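Local coordinates for protein serine hydrolase CCSP0084 (Cycloclasticus sp. P1, PDB 4I3F) that probably hydrolyses esters and the carbon-carbon bond of aromatic meta-cleavage products, as a serine hydrolase of the alpha/beta hydrolase fold, at residues P79-H89 against W99-L110. Numbering follows the deposited sequence. Where two conformers were deposited one is given.
Sequences PDIAGFGLSQH and WIDIWVQQQIDL
Ala82 comes closest to helix 96-113 at Trp103, their CA atoms 6.3 Å apart, where the loop leaving strand 75-79 folds into a type II turn from Ile81 to Phe84. Gln106, extended with CG anti to its backbone N (chi1 177°), lays its amide along the loop backbone: OE1 accepts from Ala82 N at 2.8 Å, while NE2 donates to a lone pair of Asp80 O at 3.1 Å. Asp80 O also takes the Ser87 hydroxyl from above its carbonyl plane, and Gln106 NE2 has a second acceptor in Thr34 OG1. With an alanine here instead of Gln106, Ala82 N would probably lose its acceptor in this buried seam and a gap would open beside the Ala82 methyl. One helical turn earlier, the Trp103 indole points NE1 at Ala82 O (2.8 Å, N-H...O 160°), with the oxygen near the ring plane; Ile81 CG2 sits over one face, 3.6 Å from the five-membered ring centroid. Ile102 reaches Ala82 CB with CG2, and its CD1 lies over a face of the His89 ring, whose ND1 accepts from Cys91 N. At Gly83, in the turn, a CB would collide with Trp99 CZ3. Farther along, Pro79 CG meets Leu110 CD2 at 3.8 Å. The arrangement is the strand-loop-helix unit of an alpha/beta hydrolase fold, its helix fastened to the loop from the preceding strand by side-chain-to-backbone bonds.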
ATOM      1  N   PRO A  79      -5.843  -2.932   7.352  1.00 10.58           N
ATOM      2  CA  PRO A  79      -6.426  -1.718   7.930  1.00 12.47           C
ATOM      3  C   PRO A  79      -6.498  -0.561   6.938  1.00 10.77           C
ATOM      4  O   PRO A  79      -5.704  -0.510   5.990  1.00  9.93           O
ATOM      5  CB  PRO A  79      -5.422  -1.362   9.024  1.00  9.39           C
ATOM      6  CG  PRO A  79      -4.073  -1.827   8.431  1.00  9.87           C
ATOM      7  CD  PRO A  79      -4.428  -3.122   7.739  1.00 11.50           C
ATOM      8  N   ASP A  80      -7.440   0.353   7.156  1.00 13.26           N
ATOM      9  CA  ASP A  80      -7.349   1.667   6.533  1.00 10.99           C
ATOM     10  C   ASP A  80      -6.169   2.355   7.207  1.00 13.63           C
ATOM     11  O   ASP A  80      -6.088   2.428   8.437  1.00 12.33           O
ATOM     12  CB  ASP A  80      -8.621   2.497   6.736  1.00 11.84           C
ATOM     13  CG  ASP A  80      -9.794   2.027   5.877  1.00 16.48           C
ATOM     14  OD1 ASP A  80      -9.632   1.087   5.067  1.00 14.40           O
ATOM     15  OD2 ASP A  80     -10.891   2.614   6.014  1.00 16.27           O
ATOM     16  N   ILE A  81      -5.238   2.837   6.398  1.00 13.89           N
ATOM     17  CA  ILE A  81      -4.038   3.479   6.912  1.00 10.92           C
ATOM     18  C   ILE A  81      -4.434   4.868   7.405  1.00 15.05           C
ATOM     19  O   ILE A  81      -5.374   5.473   6.885  1.00 11.87           O
ATOM     20  CB  ILE A  81      -2.947   3.479   5.818  1.00  8.09           C
ATOM     21  CG1 ILE A  81      -2.531   2.037   5.518  1.00 12.49           C
ATOM     22  CG2 ILE A  81      -1.723   4.276   6.225  1.00 13.20           C
ATOM     23  CD1 ILE A  81      -1.619   1.907   4.310  1.00 11.65           C
ATOM     24  N   ALA A  82      -3.754   5.351   8.444  1.00 11.39           N
ATOM     25  CA  ALA A  82      -4.139   6.599   9.093  1.00 10.32           C
ATOM     26  C   ALA A  82      -4.273   7.728   8.077  1.00 10.56           C
ATOM     27  O   ALA A  82      -3.429   7.878   7.184  1.00 13.47           O
ATOM     28  CB  ALA A  82      -3.146   6.962  10.197  1.00  9.45           C
ATOM     29  N   GLY A  83      -5.354   8.490   8.194  1.00 10.44           N
ATOM     30  CA  GLY A  83      -5.624   9.563   7.255  1.00 15.60           C
ATOM     31  C   GLY A  83      -6.452   9.124   6.062  1.00 14.65           C
ATOM     32  O   GLY A  83      -6.941   9.966   5.303  1.00 16.21           O
ATOM     33  N   PHE A  84      -6.602   7.816   5.875  1.00 13.29           N
ATOM     34  CA  PHE A  84      -7.376   7.290   4.745  1.00 12.52           C
ATOM     35  C   PHE A  84      -8.627   6.615   5.267  1.00 15.48           C
ATOM     36  O   PHE A  84      -8.633   6.113   6.390  1.00 13.98           O
ATOM     37  CB  PHE A  84      -6.582   6.236   3.970  1.00 12.44           C
ATOM     38  CG  PHE A  84      -5.407   6.783   3.210  1.00 12.85           C
ATOM     39  CD1 PHE A  84      -5.553   7.189   1.894  1.00 16.05           C
ATOM     40  CD2 PHE A  84      -4.153   6.868   3.806  1.00 13.26           C
ATOM     41  CE1 PHE A  84      -4.471   7.686   1.175  1.00 16.58           C
ATOM     42  CE2 PHE A  84      -3.066   7.366   3.097  1.00 13.10           C
ATOM     43  CZ  PHE A  84      -3.229   7.780   1.782  1.00 17.17           C
ATOM     44  N   GLY A  85      -9.673   6.584   4.444  1.00 14.27           N
ATOM     45  CA  GLY A  85     -10.889   5.850   4.762  1.00 21.70           C
ATOM     46  C   GLY A  85     -11.458   6.163   6.128  1.00 22.15           C
ATOM     47  O   GLY A  85     -11.647   7.326   6.468  1.00 21.01           O
ATOM     48  N   LEU A  86     -11.690   5.124   6.924  1.00 14.24           N
ATOM     49  CA  LEU A  86     -12.299   5.291   8.239  1.00 17.64           C
ATOM     50  C   LEU A  86     -11.259   5.247   9.358  1.00 18.92           C
ATOM     51  O   LEU A  86     -11.585   4.942  10.513  1.00 19.66           O
ATOM     52  CB  LEU A  86     -13.373   4.227   8.465  1.00 18.97           C
ATOM     53  CG  LEU A  86     -14.562   4.333   7.516  1.00 23.49           C
ATOM     54  CD1 LEU A  86     -15.471   3.129   7.691  1.00 23.57           C
ATOM     55  CD2 LEU A  86     -15.328   5.611   7.768  1.00 22.43           C
ATOM     56  N   SER A  87     -10.012   5.560   9.016  1.00 13.44           N
ATOM     57  CA  SER A  87      -8.961   5.687  10.025  1.00 14.06           C
ATOM     58  C   SER A  87      -8.440   7.121  10.121  1.00 11.83           C
ATOM     59  O   SER A  87      -7.225   7.355  10.105  1.00 13.28           O
ATOM     60  CB  SER A  87      -7.810   4.729   9.726  1.00 14.88           C
ATOM     61  OG  SER A  87      -8.229   3.381   9.873  1.00 16.33           O
ATOM     62  N   GLN A  88      -9.358   8.079  10.221  1.00 15.87           N
ATOM     63  CA  GLN A  88      -8.952   9.469  10.327  0.50 17.32           C
ATOM     64  C   GLN A  88      -8.119   9.717  11.584  1.00 13.96           C
ATOM     65  O   GLN A  88      -8.433   9.232  12.669  1.00 16.69           O
ATOM     66  CB  GLN A  88     -10.170  10.388  10.262  0.50 18.56           C
ATOM     67  CG  GLN A  88     -10.897  10.281   8.926  0.50 21.57           C
ATOM     68  CD  GLN A  88      -9.990  10.598   7.745  0.50 22.66           C
ATOM     69  OE1 GLN A  88      -9.497  11.713   7.616  0.50 14.34           O
ATOM     70  NE2 GLN A  88      -9.770   9.613   6.876  0.50 20.99           N
ATOM     71  N   HIS A  89      -7.042  10.471  11.408  1.00 14.28           N
ATOM     72  CA  HIS A  89      -6.159  10.804  12.517  1.00 12.95           C
ATOM     73  C   HIS A  89      -6.822  11.876  13.365  1.00 14.13           C
ATOM     74  O   HIS A  89      -7.628  12.669  12.873  1.00 17.83           O
ATOM     75  CB  HIS A  89      -4.788  11.269  12.004  1.00 12.52           C
ATOM     76  CG  HIS A  89      -3.713  11.235  13.048  1.00 12.58           C
ATOM     77  ND1 HIS A  89      -3.416  12.316  13.848  1.00 20.18           N
ATOM     78  CD2 HIS A  89      -2.866  10.246  13.423  1.00 13.48           C
ATOM     79  CE1 HIS A  89      -2.439  11.995  14.677  1.00 21.60           C
ATOM     80  NE2 HIS A  89      -2.082  10.746  14.434  1.00 15.27           N
ATOM     81  N   TRP A  99       3.895  11.911   8.571  1.00 11.55           N
ATOM     82  CA  TRP A  99       2.874  10.903   8.333  1.00 12.21           C
ATOM     83  C   TRP A  99       3.500   9.515   8.316  1.00 12.03           C
ATOM     84  O   TRP A  99       2.911   8.565   8.823  1.00 12.94           O
ATOM     85  CB  TRP A  99       2.090  11.199   7.054  1.00 12.09           C
ATOM     86  CG  TRP A  99       1.015  12.199   7.282  1.00 11.20           C
ATOM     87  CD1 TRP A  99       1.099  13.550   7.105  1.00 12.88           C
ATOM     88  CD2 TRP A  99      -0.306  11.941   7.777  1.00 15.39           C
ATOM     89  NE1 TRP A  99      -0.089  14.145   7.447  1.00 16.71           N
ATOM     90  CE2 TRP A  99      -0.972  13.176   7.854  1.00 12.83           C
ATOM     91  CE3 TRP A  99      -0.995  10.779   8.141  1.00 15.91           C
ATOM     92  CZ2 TRP A  99      -2.297  13.291   8.286  1.00 12.45           C
ATOM     93  CZ3 TRP A  99      -2.310  10.894   8.582  1.00 11.65           C
ATOM     94  CH2 TRP A  99      -2.947  12.140   8.644  1.00 13.84           C
ATOM     95  N   ILE A 100       4.706   9.397   7.769  1.00 12.78           N
ATOM     96  CA  ILE A 100       5.405   8.114   7.807  1.00 10.43           C
ATOM     97  C   ILE A 100       5.605   7.646   9.257  1.00 14.54           C
ATOM     98  O   ILE A 100       5.395   6.469   9.563  1.00 13.38           O
ATOM     99  CB  ILE A 100       6.756   8.162   7.052  1.00 16.85           C
ATOM    100  CG1 ILE A 100       6.509   8.275   5.549  1.00 12.02           C
ATOM    101  CG2 ILE A 100       7.580   6.909   7.339  1.00 15.50           C
ATOM    102  CD1 ILE A 100       7.698   8.832   4.756  1.00 15.57           C
ATOM    103  N   ASP A 101       5.979   8.562  10.148  1.00 12.81           N
ATOM    104  CA  ASP A 101       6.117   8.237  11.569  1.00 13.67           C
ATOM    105  C   ASP A 101       4.805   7.685  12.131  1.00 14.09           C
ATOM    106  O   ASP A 101       4.788   6.661  12.818  1.00 15.42           O
ATOM    107  CB  ASP A 101       6.558   9.469  12.365  1.00 16.27           C
ATOM    108  CG  ASP A 101       7.998   9.880  12.077  1.00 22.85           C
ATOM    109  OD1 ASP A 101       8.775   9.044  11.566  1.00 21.68           O
ATOM    110  OD2 ASP A 101       8.348  11.043  12.376  1.00 23.23           O
ATOM    111  N   ILE A 102       3.707   8.367  11.814  1.00 11.51           N
ATOM    112  CA  ILE A 102       2.365   7.929  12.204  1.00 10.28           C
ATOM    113  C   ILE A 102       1.983   6.564  11.608  1.00 12.07           C
ATOM    114  O   ILE A 102       1.418   5.712  12.310  1.00 14.19           O
ATOM    115  CB  ILE A 102       1.303   8.988  11.805  1.00 11.58           C
ATOM    116  CG1 ILE A 102       1.319  10.157  12.782  1.00 13.31           C
ATOM    117  CG2 ILE A 102      -0.086   8.366  11.744  1.00 13.02           C
ATOM    118  CD1 ILE A 102       0.541  11.386  12.307  1.00 14.55           C
ATOM    119  N   TRP A 103       2.270   6.367  10.325  1.00 10.45           N
ATOM    120  CA  TRP A 103       1.914   5.121   9.633  1.00  9.69           C
ATOM    121  C   TRP A 103       2.670   3.918  10.200  1.00 12.25           C
ATOM    122  O   TRP A 103       2.094   2.833  10.367  1.00 11.03           O
ATOM    123  CB  TRP A 103       2.152   5.267   8.130  1.00 12.82           C
ATOM    124  CG  TRP A 103       1.200   6.251   7.479  1.00 13.85           C
ATOM    125  CD1 TRP A 103      -0.080   6.526   7.869  1.00 11.39           C
ATOM    126  CD2 TRP A 103       1.466   7.098   6.347  1.00 12.86           C
ATOM    127  NE1 TRP A 103      -0.635   7.471   7.037  1.00 11.28           N
ATOM    128  CE2 TRP A 103       0.294   7.845   6.101  1.00 12.16           C
ATOM    129  CE3 TRP A 103       2.580   7.296   5.519  1.00  9.87           C
ATOM    130  CZ2 TRP A 103       0.201   8.774   5.056  1.00 11.61           C
ATOM    131  CZ3 TRP A 103       2.487   8.220   4.485  1.00 10.70           C
ATOM    132  CH2 TRP A 103       1.311   8.952   4.267  1.00 10.27           C
ATOM    133  N   VAL A 104       3.951   4.113  10.507  1.00 11.31           N
ATOM    134  CA  VAL A 104       4.757   3.066  11.129  1.00 12.28           C
ATOM    135  C   VAL A 104       4.192   2.722  12.509  1.00 11.90           C
ATOM    136  O   VAL A 104       3.905   1.556  12.788  1.00 11.88           O
ATOM    137  CB  VAL A 104       6.256   3.463  11.197  1.00 13.78           C
ATOM    138  CG1 VAL A 104       7.055   2.496  12.079  1.00 13.27           C
ATOM    139  CG2 VAL A 104       6.850   3.510   9.782  1.00 14.33           C
ATOM    140  N   GLN A 105       4.002   3.725  13.368  1.00 14.91           N
ATOM    141  CA  GLN A 105       3.515   3.451  14.719  1.00 12.25           C
ATOM    142  C   GLN A 105       2.110   2.842  14.703  1.00 12.68           C
ATOM    143  O   GLN A 105       1.776   2.001  15.543  1.00 13.60           O
ATOM    144  CB  GLN A 105       3.562   4.703  15.613  1.00 12.44           C
ATOM    145  CG  GLN A 105       3.335   4.400  17.089  1.00 19.16           C
ATOM    146  CD  GLN A 105       4.394   3.465  17.662  1.00 23.61           C
ATOM    147  OE1 GLN A 105       5.591   3.692  17.488  1.00 24.78           O
ATOM    148  NE2 GLN A 105       3.957   2.419  18.358  1.00 21.34           N
ATOM    149  N   GLN A 106       1.288   3.254  13.744  1.00 11.74           N
ATOM    150  CA  GLN A 106      -0.051   2.681  13.615  1.00 12.96           C
ATOM    151  C   GLN A 106      -0.006   1.158  13.463  1.00 12.08           C
ATOM    152  O   GLN A 106      -0.790   0.436  14.090  1.00 12.21           O
ATOM    153  CB  GLN A 106      -0.795   3.294  12.423  1.00 10.04           C
ATOM    154  CG  GLN A 106      -2.185   2.666  12.202  1.00  9.59           C
ATOM    155  CD  GLN A 106      -2.840   3.104  10.909  1.00  9.88           C
ATOM    156  OE1 GLN A 106      -2.167   3.556   9.980  1.00 13.71           O
ATOM    157  NE2 GLN A 106      -4.160   2.963  10.835  1.00 10.60           N
ATOM    158  N   GLN A 107       0.910   0.656  12.641  1.00 12.53           N
ATOM    159  CA  GLN A 107       0.945  -0.782  12.399  1.00 12.72           C
ATOM    160  C   GLN A 107       1.474  -1.539  13.603  1.00 11.32           C
ATOM    161  O   GLN A 107       1.017  -2.647  13.893  1.00 12.48           O
ATOM    162  CB  GLN A 107       1.764  -1.116  11.142  1.00  8.34           C
ATOM    163  CG  GLN A 107       1.282  -0.407   9.874  1.00 10.64           C
ATOM    164  CD  GLN A 107      -0.232  -0.383   9.749  1.00 12.53           C
ATOM    165  OE1 GLN A 107      -0.897  -1.387   9.966  1.00 14.25           O
ATOM    166  NE2 GLN A 107      -0.778   0.770   9.407  1.00 23.47           N
ATOM    167  N   ILE A 108       2.437  -0.948  14.309  1.00 11.80           N
ATOM    168  CA  ILE A 108       2.935  -1.541  15.546  1.00 11.95           C
ATOM    169  C   ILE A 108       1.825  -1.564  16.601  1.00 15.21           C
ATOM    170  O   ILE A 108       1.620  -2.584  17.272  1.00 13.67           O
ATOM    171  CB  ILE A 108       4.156  -0.783  16.089  1.00 11.21           C
ATOM    172  CG1 ILE A 108       5.299  -0.833  15.074  1.00 15.78           C
ATOM    173  CG2 ILE A 108       4.603  -1.368  17.426  1.00 12.08           C
ATOM    174  CD1 ILE A 108       5.732  -2.243  14.733  1.00 16.61           C
ATOM    175  N   ASP A 109       1.106  -0.448  16.732  1.00 12.13           N
ATOM    176  CA  ASP A 109      -0.015  -0.364  17.666  1.00 14.74           C
ATOM    177  C   ASP A 109      -1.124  -1.354  17.306  1.00 14.72           C
ATOM    178  O   ASP A 109      -1.799  -1.879  18.195  1.00 13.84           O
ATOM    179  CB  ASP A 109      -0.589   1.053  17.705  1.00 14.31           C
ATOM    180  CG  ASP A 109       0.340   2.046  18.373  1.00 18.04           C
ATOM    181  OD1 ASP A 109       1.269   1.615  19.096  1.00 17.84           O
ATOM    182  OD2 ASP A 109       0.133   3.267  18.175  1.00 18.57           O
ATOM    183  N   LEU A 110      -1.313  -1.603  16.013  1.00 15.24           N
ATOM    184  CA  LEU A 110      -2.301  -2.589  15.561  1.00 13.76           C
ATOM    185  C   LEU A 110      -1.877  -4.010  15.947  1.00 14.66           C
ATOM    186  O   LEU A 110      -2.666  -4.769  16.508  1.00 14.14           O
ATOM    187  CB  LEU A 110      -2.501  -2.490  14.046  1.00 11.87           C
ATOM    188  CG  LEU A 110      -3.436  -3.496  13.366  1.00 13.66           C
ATOM    189  CD1 LEU A 110      -4.836  -3.433  13.960  1.00 16.93           C
ATOM    190  CD2 LEU A 110      -3.497  -3.270  11.856  1.00  9.75           C
TER